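Local coordinates for F5/8 type C domain protein (Clostridium perfringens, PDB 7JRM) that probably serves as a carbohydrate-binding and linking part of ZmpB, a mucin-directed O-glycopeptidase, with a calcium-bound carbohydrate-binding module followed by further accessory regions, at residues Asn247-Glu252 with Leu290-Leu295; Lys308-Gln313 with Thr329-Ser334; Gly323-Leu328 with Glu343-Leu348. All coordinates share one frame; numbering follows the deposited sequence.

Contact 1. Residues Asn247-Glu252 with Leu290-Leu295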
loop_
_atom_site.group_PDB
_atom_site.type_symbol
_atom_site.label_atom_id
_atom_site.label_comp_id
_atom_site.label_asym_id
_atom_site.label_seq_id
_atom_site.Cartn_x
_atom_site.Cartn_y
_atom_site.Cartn_z
ATOM N N ASN A 247 -8.416 1.020 -18.632
ATOM C CA ASN A 247 -9.427 0.644 -19.614
ATOM C C ASN A 247 -8.861 0.556 -21.025
ATOM O O ASN A 247 -9.433 -0.144 -21.866
ATOM C CB ASN A 247 -10.587 1.642 -19.584
ATOM C CG ASN A 247 -11.717 1.194 -18.679
ATOM O OD1 ASN A 247 -11.513 0.409 -17.753
ATOM N ND2 ASN A 247 -12.918 1.695 -18.942
ATOM N N ASN A 248 -7.753 1.243 -21.303
ATOM C CA ASN A 248 -7.159 1.253 -22.634
ATOM C C ASN A 248 -6.274 0.044 -22.904
ATOM O O ASN A 248 -5.664 -0.026 -23.977
ATOM C CB ASN A 248 -6.347 2.535 -22.837
ATOM C CG ASN A 248 -7.146 3.789 -22.537
ATOM O OD1 ASN A 248 -6.593 4.802 -22.112
ATOM N ND2 ASN A 248 -8.454 3.726 -22.760
ATOM N N TYR A 249 -6.186 -0.899 -21.971
ATOM C CA TYR A 249 -5.361 -2.085 -22.134
ATOM C C TYR A 249 -6.200 -3.325 -21.863
ATOM O O TYR A 249 -7.245 -3.263 -21.209
ATOM C CB TYR A 249 -4.139 -2.052 -21.204
ATOM C CG TYR A 249 -3.375 -0.748 -21.262
ATOM C CD1 TYR A 249 -2.375 -0.547 -22.204
ATOM C CD2 TYR A 249 -3.659 0.285 -20.377
ATOM C CE1 TYR A 249 -1.678 0.644 -22.263
ATOM C CE2 TYR A 249 -2.966 1.479 -20.429
ATOM C CZ TYR A 249 -1.978 1.654 -21.374
ATOM O OH TYR A 249 -1.286 2.841 -21.428
ATOM N N THR A 250 -5.736 -4.455 -22.392
ATOM C CA THR A 250 -6.462 -5.708 -22.236
ATOM C C THR A 250 -6.596 -6.068 -20.760
ATOM O O THR A 250 -5.771 -5.685 -19.926
ATOM C CB THR A 250 -5.753 -6.835 -22.988
ATOM O OG1 THR A 250 -4.646 -7.311 -22.212
ATOM C CG2 THR A 250 -5.246 -6.341 -24.336
ATOM N N GLU A 251 -7.660 -6.811 -20.444
ATOM C CA GLU A 251 -7.913 -7.193 -19.059
ATOM C C GLU A 251 -6.753 -7.999 -18.488
ATOM O O GLU A 251 -6.414 -7.862 -17.306
ATOM C CB GLU A 251 -9.220 -7.984 -18.965
ATOM C CG GLU A 251 -9.341 -8.860 -17.727
ATOM C CD GLU A 251 -10.762 -9.321 -17.475
ATOM O OE1 GLU A 251 -10.968 -10.540 -17.291
ATOM O OE2 GLU A 251 -11.673 -8.466 -17.459
ATOM N N GLU A 252 -6.117 -8.829 -19.317
ATOM C CA GLU A 252 -5.000 -9.640 -18.845
ATOM C C GLU A 252 -3.795 -8.772 -18.495
ATOM O O GLU A 252 -3.183 -8.941 -17.434
ATOM C CB GLU A 252 -4.626 -10.679 -19.901
ATOM C CG GLU A 252 -4.037 -11.959 -19.332
ATOM C CD GLU A 252 -4.107 -13.116 -20.309
ATOM N N LEU A 290 2.550 -3.925 -21.313
ATOM C CA LEU A 290 1.184 -3.500 -21.580
ATOM C C LEU A 290 0.878 -3.596 -23.070
ATOM O O LEU A 290 1.705 -3.244 -23.915
ATOM C CB LEU A 290 0.969 -2.067 -21.095
ATOM C CG LEU A 290 0.710 -1.853 -19.603
ATOM C CD1 LEU A 290 0.666 -0.369 -19.290
ATOM C CD2 LEU A 290 -0.580 -2.533 -19.168
ATOM N N VAL A 291 -0.320 -4.079 -23.386
ATOM C CA VAL A 291 -0.798 -4.175 -24.759
ATOM C C VAL A 291 -2.127 -3.439 -24.843
ATOM O O VAL A 291 -3.051 -3.723 -24.072
ATOM C CB VAL A 291 -0.944 -5.641 -25.215
ATOM C CG1 VAL A 291 -1.198 -6.552 -24.019
ATOM C CG2 VAL A 291 -2.044 -5.785 -26.260
ATOM N N LYS A 292 -2.214 -2.480 -25.760
ATOM C CA LYS A 292 -3.418 -1.678 -25.916
ATOM C C LYS A 292 -4.517 -2.483 -26.601
ATOM O O LYS A 292 -4.251 -3.380 -27.407
ATOM C CB LYS A 292 -3.118 -0.412 -26.720
ATOM C CG LYS A 292 -1.916 0.375 -26.215
ATOM C CD LYS A 292 -2.288 1.820 -25.943
ATOM C CE LYS A 292 -1.059 2.665 -25.669
ATOM N NZ LYS A 292 -0.491 3.226 -26.926
ATOM N N VAL A 293 -5.763 -2.157 -26.263
ATOM C CA VAL A 293 -6.923 -2.767 -26.903
ATOM C C VAL A 293 -7.100 -2.175 -28.295
ATOM O O VAL A 293 -6.508 -1.142 -28.627
ATOM C CB VAL A 293 -8.205 -2.580 -26.069
ATOM C CG1 VAL A 293 -7.994 -3.045 -24.640
ATOM C CG2 VAL A 293 -8.650 -1.131 -26.095
ATOM N N ASP A 294 -7.919 -2.825 -29.117
ATOM C CA ASP A 294 -8.286 -2.318 -30.436
ATOM C C ASP A 294 -9.809 -2.270 -30.482
ATOM O O ASP A 294 -10.459 -3.288 -30.736
ATOM C CB ASP A 294 -7.715 -3.190 -31.549
ATOM C CG ASP A 294 -8.039 -2.660 -32.939
ATOM O OD1 ASP A 294 -8.478 -1.498 -33.059
ATOM O OD2 ASP A 294 -7.854 -3.416 -33.914
ATOM N N LEU A 295 -10.375 -1.088 -30.235
ATOM C CA LEU A 295 -11.823 -0.926 -30.247
ATOM C C LEU A 295 -12.428 -1.077 -31.637
ATOM O O LEU A 295 -13.657 -1.046 -31.761
ATOM C CB LEU A 295 -12.200 0.437 -29.664
ATOM C CG LEU A 295 -11.783 0.705 -28.217
ATOM C CD1 LEU A 295 -12.365 2.022 -27.729
ATOM C CD2 LEU A 295 -12.206 -0.440 -27.309
#
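Leu290 covers one face of the Tyr249 ring, its CD1 lying 4.0 Å from the ring centroid and 15° off the normal, a CH-pi contact displaced toward the rim. The opposite face takes CB of neighbouring Asn248, again near the rim, 4.2 Å above the plane. At the edge sits the carbonyl group of Val291, its O 3.7 Å from Tyr249 CD1. Together these residues illustrate how a single antiparallel beta bridge can tie two loops: Tyr249 and Lys292 form a non-hydrogen-bonded pair, and the bonds fall on their neighbours. Val293 N donates to Asn248 O at 3.1 Å, approaching from above the carbonyl plane instead of along a lone pair. In the second bond, Thr250 N meets Val291 O almost along the C=O axis, at a C=O...N angle of 172°.

The bridge joins the entrance of helix 251-270 to the chain leaving helix 273-288, consistent with a three-helix bundle of the FIVAR type that helix 232-242 completes. Thr250 is the N-cap of helix 251-270, its OG1 taking the bond from Ser253 N, while its side chain crosses that of Val291 at about a right angle, Thr250 CG2 to Val291 CG2 3.8 Å. Lys292 runs beside the tyrosine and points the same way; its chain bends at chi2 and brings CD to 3.9 Å from Tyr249 CE1, obliquely to the ring. Val293 instead turns a branch onto the backbone: with CG1 anti to its own carbonyl carbon (chi1 -52°), that methyl lies 3.3 Å from Tyr249 C.

Contact 2. Residues Lys308-Gln313 with Thr329-Ser334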
loop_
_atom_site.group_PDB
_atom_site.type_symbol
_atom_site.label_atom_id
_atom_site.label_comp_id
_atom_site.label_asym_id
_atom_site.label_seq_id
_atom_site.Cartn_x
_atom_site.Cartn_y
_atom_site.Cartn_z
ATOM N N LYS A 308 -27.631 -10.345 -34.676
ATOM C CA LYS A 308 -28.800 -9.506 -34.920
ATOM C C LYS A 308 -29.301 -8.872 -33.629
ATOM O O LYS A 308 -29.773 -7.729 -33.634
ATOM C CB LYS A 308 -29.904 -10.331 -35.583
ATOM C CG LYS A 308 -31.176 -9.552 -35.881
ATOM C CD LYS A 308 -30.893 -8.347 -36.763
ATOM C CE LYS A 308 -32.181 -7.649 -37.168
ATOM N NZ LYS A 308 -33.014 -8.501 -38.060
ATOM N N SER A 309 -29.206 -9.597 -32.511
ATOM C CA SER A 309 -29.648 -9.051 -31.233
ATOM C C SER A 309 -28.778 -7.876 -30.804
ATOM O O SER A 309 -29.289 -6.874 -30.288
ATOM C CB SER A 309 -29.640 -10.145 -30.166
ATOM O OG SER A 309 -30.779 -10.981 -30.280
ATOM N N ILE A 310 -27.464 -7.978 -31.009
ATOM C CA ILE A 310 -26.571 -6.880 -30.655
ATOM C C ILE A 310 -26.770 -5.705 -31.604
ATOM O O ILE A 310 -26.725 -4.539 -31.190
ATOM C CB ILE A 310 -25.110 -7.369 -30.646
ATOM C CG1 ILE A 310 -24.897 -8.384 -29.522
ATOM C CG2 ILE A 310 -24.146 -6.200 -30.496
ATOM C CD1 ILE A 310 -23.543 -9.057 -29.553
ATOM N N GLN A 311 -27.006 -5.988 -32.888
ATOM C CA GLN A 311 -27.240 -4.918 -33.852
ATOM C C GLN A 311 -28.520 -4.157 -33.531
ATOM O O GLN A 311 -28.589 -2.937 -33.721
ATOM C CB GLN A 311 -27.297 -5.492 -35.268
ATOM C CG GLN A 311 -25.934 -5.748 -35.891
ATOM C CD GLN A 311 -26.018 -6.577 -37.157
ATOM O OE1 GLN A 311 -27.057 -7.163 -37.463
ATOM N NE2 GLN A 311 -24.919 -6.634 -37.901
ATOM N N ASN A 312 -29.544 -4.860 -33.042
ATOM C CA ASN A 312 -30.788 -4.192 -32.671
ATOM C C ASN A 312 -30.591 -3.292 -31.459
ATOM O O ASN A 312 -31.194 -2.216 -31.371
ATOM C CB ASN A 312 -31.879 -5.227 -32.394
ATOM C CG ASN A 312 -32.693 -5.559 -33.628
ATOM O OD1 ASN A 312 -33.256 -4.673 -34.273
ATOM N ND2 ASN A 312 -32.766 -6.842 -33.963
ATOM N N GLN A 313 -29.746 -3.713 -30.514
ATOM C CA GLN A 313 -29.527 -2.921 -29.310
ATOM C C GLN A 313 -28.664 -1.695 -29.585
ATOM O O GLN A 313 -28.859 -0.648 -28.959
ATOM C CB GLN A 313 -28.885 -3.786 -28.226
ATOM C CG GLN A 313 -28.854 -3.144 -26.848
ATOM C CD GLN A 313 -30.028 -3.558 -25.985
ATOM O OE1 GLN A 313 -30.491 -4.697 -26.051
ATOM N NE2 GLN A 313 -30.515 -2.634 -25.164
ATOM N N THR A 329 -24.284 -2.036 -21.803
ATOM C CA THR A 329 -24.647 -2.121 -20.396
ATOM C C THR A 329 -25.897 -2.955 -20.174
ATOM O O THR A 329 -26.067 -3.524 -19.091
ATOM C CB THR A 329 -24.864 -0.723 -19.806
ATOM O OG1 THR A 329 -25.971 -0.088 -20.461
ATOM C CG2 THR A 329 -23.615 0.129 -19.979
ATOM N N THR A 330 -26.772 -3.029 -21.175
ATOM C CA THR A 330 -27.943 -3.890 -21.154
ATOM C C THR A 330 -28.106 -4.507 -22.535
ATOM O O THR A 330 -27.742 -3.901 -23.546
ATOM C CB THR A 330 -29.214 -3.124 -20.758
ATOM O OG1 THR A 330 -30.347 -3.998 -20.829
ATOM C CG2 THR A 330 -29.434 -1.932 -21.682
ATOM N N LEU A 331 -28.645 -5.722 -22.572
ATOM C CA LEU A 331 -28.784 -6.443 -23.831
ATOM C C LEU A 331 -29.966 -7.394 -23.751
ATOM O O LEU A 331 -30.123 -8.113 -22.760
ATOM C CB LEU A 331 -27.503 -7.216 -24.166
ATOM C CG LEU A 331 -27.480 -7.943 -25.511
ATOM C CD1 LEU A 331 -27.632 -6.961 -26.663
ATOM C CD2 LEU A 331 -26.199 -8.747 -25.657
ATOM N N THR A 332 -30.788 -7.394 -24.797
ATOM C CA THR A 332 -31.927 -8.292 -24.918
ATOM C C THR A 332 -31.680 -9.244 -26.081
ATOM O O THR A 332 -31.323 -8.806 -27.180
ATOM C CB THR A 332 -33.225 -7.510 -25.134
ATOM O OG1 THR A 332 -33.541 -6.769 -23.949
ATOM C CG2 THR A 332 -34.375 -8.454 -25.453
ATOM N N LEU A 333 -31.864 -10.537 -25.836
ATOM C CA LEU A 333 -31.610 -11.568 -26.831
ATOM C C LEU A 333 -32.914 -12.211 -27.282
ATOM O O LEU A 333 -33.922 -12.200 -26.571
ATOM C CB LEU A 333 -30.663 -12.640 -26.278
ATOM C CG LEU A 333 -29.307 -12.140 -25.779
ATOM C CD1 LEU A 333 -28.397 -13.306 -25.443
ATOM C CD2 LEU A 333 -28.659 -11.234 -26.811
ATOM N N SER A 334 -32.878 -12.780 -28.485
ATOM C CA SER A 334 -34.040 -13.458 -29.052
ATOM C C SER A 334 -33.556 -14.497 -30.052
ATOM O O SER A 334 -32.855 -14.157 -31.009
ATOM C CB SER A 334 -34.987 -12.462 -29.725
ATOM O OG SER A 334 -35.917 -13.125 -30.563
HETATM O O HOH W 1 -31.440 -6.817 -28.991
#
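Ser309 OG is held by two groups, Ser334 N across the contact and Tyr305 O one turn back in its own helix. From Ser334 N it accepts a bent bond at 3.3 Å. Anti to the carbonyl carbon (chi1 -79°), OG reaches the chain just past strand 330-332, while CB rests against Leu333 CD2.

A straighter grip comes from Gln313. Its chain leaves anti to the backbone N, bends at chi2, and lays OE1 3.0 Å from Thr332 N, with the donor tilted 30° from the amide carbonyl plane. Between these two bonds a water donates to Ser309 O and to Thr332 O. Beneath, Ile310 CG1 crosses obliquely against Leu331 CD2 at 4.1 Å, and Leu331 CD1 packs under Gln313 CB.

Helix 308-313 and strand 330-332 are thus held 8.1 Å apart between axes, as in the helical N-terminal cap of a leucine-rich repeat domain. Leu331 and Leu333 pair by backbone with strand 350-352, so the outward-facing N and O of Thr332 are those the helix side serves. Such chemistry is consistent with a cap that closes the outer edge of the sheet, beside its parallel strands 330-332 and 350-352, with two polar side chains and a water above leucine packing.

Contact 3. Residues Gly323-Leu328 with Glu343-Leu348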
loop_
_atom_site.group_PDB
_atom_site.type_symbol
_atom_site.label_atom_id
_atom_site.label_comp_id
_atom_site.label_asym_id
_atom_site.label_seq_id
_atom_site.Cartn_x
_atom_site.Cartn_y
_atom_site.Cartn_z
ATOM N N GLY A 323 -15.101 -2.179 -29.370
ATOM C CA GLY A 323 -15.667 -0.933 -28.881
ATOM C C GLY A 323 -17.179 -0.987 -28.793
ATOM O O GLY A 323 -17.777 -0.444 -27.862
ATOM N N ASP A 324 -17.817 -1.645 -29.765
ATOM C CA ASP A 324 -19.248 -1.907 -29.661
ATOM C C ASP A 324 -19.551 -2.787 -28.456
ATOM O O ASP A 324 -20.487 -2.513 -27.697
ATOM C CB ASP A 324 -19.763 -2.567 -30.941
ATOM C CG ASP A 324 -19.894 -1.590 -32.091
ATOM O OD1 ASP A 324 -20.284 -0.430 -31.846
ATOM O OD2 ASP A 324 -19.612 -1.988 -33.240
ATOM N N MET A 325 -18.758 -3.845 -28.258
ATOM C CA MET A 325 -18.998 -4.759 -27.145
ATOM C C MET A 325 -18.800 -4.066 -25.803
ATOM O O MET A 325 -19.554 -4.310 -24.853
ATOM C CB MET A 325 -18.084 -5.979 -27.260
ATOM C CG MET A 325 -18.348 -6.839 -28.484
ATOM S SD MET A 325 -19.991 -7.583 -28.474
ATOM C CE MET A 325 -19.953 -8.481 -26.929
ATOM N N TYR A 326 -17.792 -3.194 -25.704
ATOM C CA TYR A 326 -17.544 -2.473 -24.461
ATOM C C TYR A 326 -18.682 -1.527 -24.100
ATOM O O TYR A 326 -18.786 -1.118 -22.939
ATOM C CB TYR A 326 -16.237 -1.683 -24.558
ATOM C CG TYR A 326 -14.987 -2.506 -24.333
ATOM C CD1 TYR A 326 -15.057 -3.883 -24.164
ATOM C CD2 TYR A 326 -13.736 -1.903 -24.290
ATOM C CE1 TYR A 326 -13.916 -4.636 -23.958
ATOM C CE2 TYR A 326 -12.589 -2.648 -24.085
ATOM C CZ TYR A 326 -12.685 -4.015 -23.919
ATOM O OH TYR A 326 -11.548 -4.765 -23.716
ATOM N N SER A 327 -19.533 -1.176 -25.061
ATOM C CA SER A 327 -20.598 -0.209 -24.837
ATOM C C SER A 327 -21.901 -0.836 -24.351
ATOM O O SER A 327 -22.822 -0.097 -23.988
ATOM C CB SER A 327 -20.861 0.586 -26.119
ATOM O OG SER A 327 -21.899 -0.002 -26.880
ATOM N N LEU A 328 -22.006 -2.165 -24.333
ATOM C CA LEU A 328 -23.215 -2.813 -23.835
ATOM C C LEU A 328 -23.273 -2.733 -22.316
ATOM O O LEU A 328 -22.418 -3.291 -21.620
ATOM C CB LEU A 328 -23.290 -4.273 -24.277
ATOM C CG LEU A 328 -23.664 -4.664 -25.713
ATOM C CD1 LEU A 328 -24.824 -3.824 -26.235
ATOM C CD2 LEU A 328 -22.479 -4.624 -26.663
ATOM N N GLU A 343 -18.358 -12.665 -24.255
ATOM C CA GLU A 343 -17.292 -12.536 -23.270
ATOM C C GLU A 343 -16.494 -11.249 -23.435
ATOM O O GLU A 343 -15.640 -10.959 -22.590
ATOM C CB GLU A 343 -16.353 -13.742 -23.349
ATOM C CG GLU A 343 -15.551 -13.836 -24.641
ATOM C CD GLU A 343 -16.339 -14.461 -25.777
ATOM O OE1 GLU A 343 -17.444 -14.984 -25.520
ATOM O OE2 GLU A 343 -15.852 -14.433 -26.926
ATOM N N ASN A 344 -16.749 -10.480 -24.494
ATOM C CA ASN A 344 -16.060 -9.217 -24.720
ATOM C C ASN A 344 -16.789 -8.023 -24.121
ATOM O O ASN A 344 -16.180 -6.960 -23.961
ATOM C CB ASN A 344 -15.862 -8.985 -26.222
ATOM C CG ASN A 344 -14.867 -9.950 -26.836
ATOM O OD1 ASN A 344 -13.661 -9.842 -26.613
ATOM N ND2 ASN A 344 -15.369 -10.901 -27.616
ATOM N N ALA A 345 -18.074 -8.169 -23.790
ATOM C CA ALA A 345 -18.862 -7.085 -23.202
ATOM C C ALA A 345 -18.607 -7.056 -21.698
ATOM O O ALA A 345 -19.418 -7.504 -20.883
ATOM C CB ALA A 345 -20.341 -7.261 -23.519
ATOM N N LYS A 346 -17.451 -6.501 -21.329
ATOM C CA LYS A 346 -17.043 -6.478 -19.928
ATOM C C LYS A 346 -17.916 -5.566 -19.076
ATOM O O LYS A 346 -17.950 -5.732 -17.852
ATOM C CB LYS A 346 -15.579 -6.049 -19.815
ATOM C CG LYS A 346 -15.332 -4.581 -20.127
ATOM C CD LYS A 346 -13.846 -4.260 -20.139
ATOM C CE LYS A 346 -13.604 -2.760 -20.106
ATOM N NZ LYS A 346 -12.234 -2.406 -20.573
ATOM N N ASN A 347 -18.620 -4.613 -19.686
ATOM C CA ASN A 347 -19.466 -3.679 -18.957
ATOM C C ASN A 347 -20.930 -4.101 -18.940
ATOM O O ASN A 347 -21.786 -3.313 -18.525
ATOM C CB ASN A 347 -19.338 -2.276 -19.552
ATOM C CG ASN A 347 -17.953 -1.688 -19.366
ATOM O OD1 ASN A 347 -17.468 -1.558 -18.242
ATOM N ND2 ASN A 347 -17.308 -1.332 -20.471
ATOM N N LEU A 348 -21.236 -5.320 -19.380
ATOM C CA LEU A 348 -22.617 -5.784 -19.405
ATOM C C LEU A 348 -23.151 -5.935 -17.987
ATOM O O LEU A 348 -22.545 -6.611 -17.150
ATOM C CB LEU A 348 -22.717 -7.111 -20.156
ATOM C CG LEU A 348 -24.129 -7.657 -20.381
ATOM C CD1 LEU A 348 -24.954 -6.688 -21.214
ATOM C CD2 LEU A 348 -24.075 -9.025 -21.042
HETATM O O HOH W 2 -20.077 -4.174 -22.193
#
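Lys346 lies over the face of Tyr326, its chain extended beyond CG. The ring meets both the charge and the methylene beside it: NZ is 4.0 Å from the centroid, a cation-pi contact 30° off the normal, and CE stands almost over the centre at 4.1 Å. What starts the chain on this course is CG, placed between the backbone N and carbonyl carbon (chi1 71°). The ring edge faces Asn344 O, which lies in the ring plane 3.2 Å from Tyr326 CE1. The lysine thus covers a face and the carbonyl meets the edge.

Beside the ring, a side-chain amide grips the backbone: Asn347 ND2 donates to Tyr326 O at 2.9 Å, in the carbonyl plane and on a lone pair, with the acceptor nearly in the amide plane as well. The other end of that amide, OD1, is bonded by Lys369 NZ, so both ends of the group are used and its rotation is fixed. A water gathers three more groups: it donates to Met325 O at 2.7 Å, donates to Leu328 O, and accepts from Asn347 N.

Below, apolar contacts close the layer. Met325, bent at chi2 and chi3, brings CE to 3.6 Å from Ala345 CB, and Leu328 CB touches both Ala345 CB and Leu348 CD1. Asn344 is positioned by its ND2 bond to Gly341 O, and Met325 also leans on Ile310 of helix 304-314. The loop itself is tightly turned: Ala345 centres an inverse gamma turn and begins a type I beta turn that ends at Leu348. Leu328 and Leu348, twenty residues apart and paired in register, pack side by side just before parallel strands 330-332 and 350-352, an arrangement consistent with successive coils of a leucine-rich repeat.

How the contacts relate
The three contacts follow the chain from a helical bundle into a repeat-like fold. Contact 1 is a surface contact tied by backbone bonds; contacts 2 and 3 are partly buried, with four buried residues each, and are marked by side-chain amide bonds and bridging waters. Contacts 1 and 3 each centre partly on a tyrosine, covered by a leucine in one and a lysine in the other. Contacts 2 and 3 lie about 11 Å apart between centres and share a core, where Leu331 meets Leu348 and Ile310 meets Met325; their segments alternate along the chain. Contact 3 also reaches contact 1, through a probable hydrogen bond from Gly323 N to Leu295 O, whereas contacts 1 and 2 do not touch.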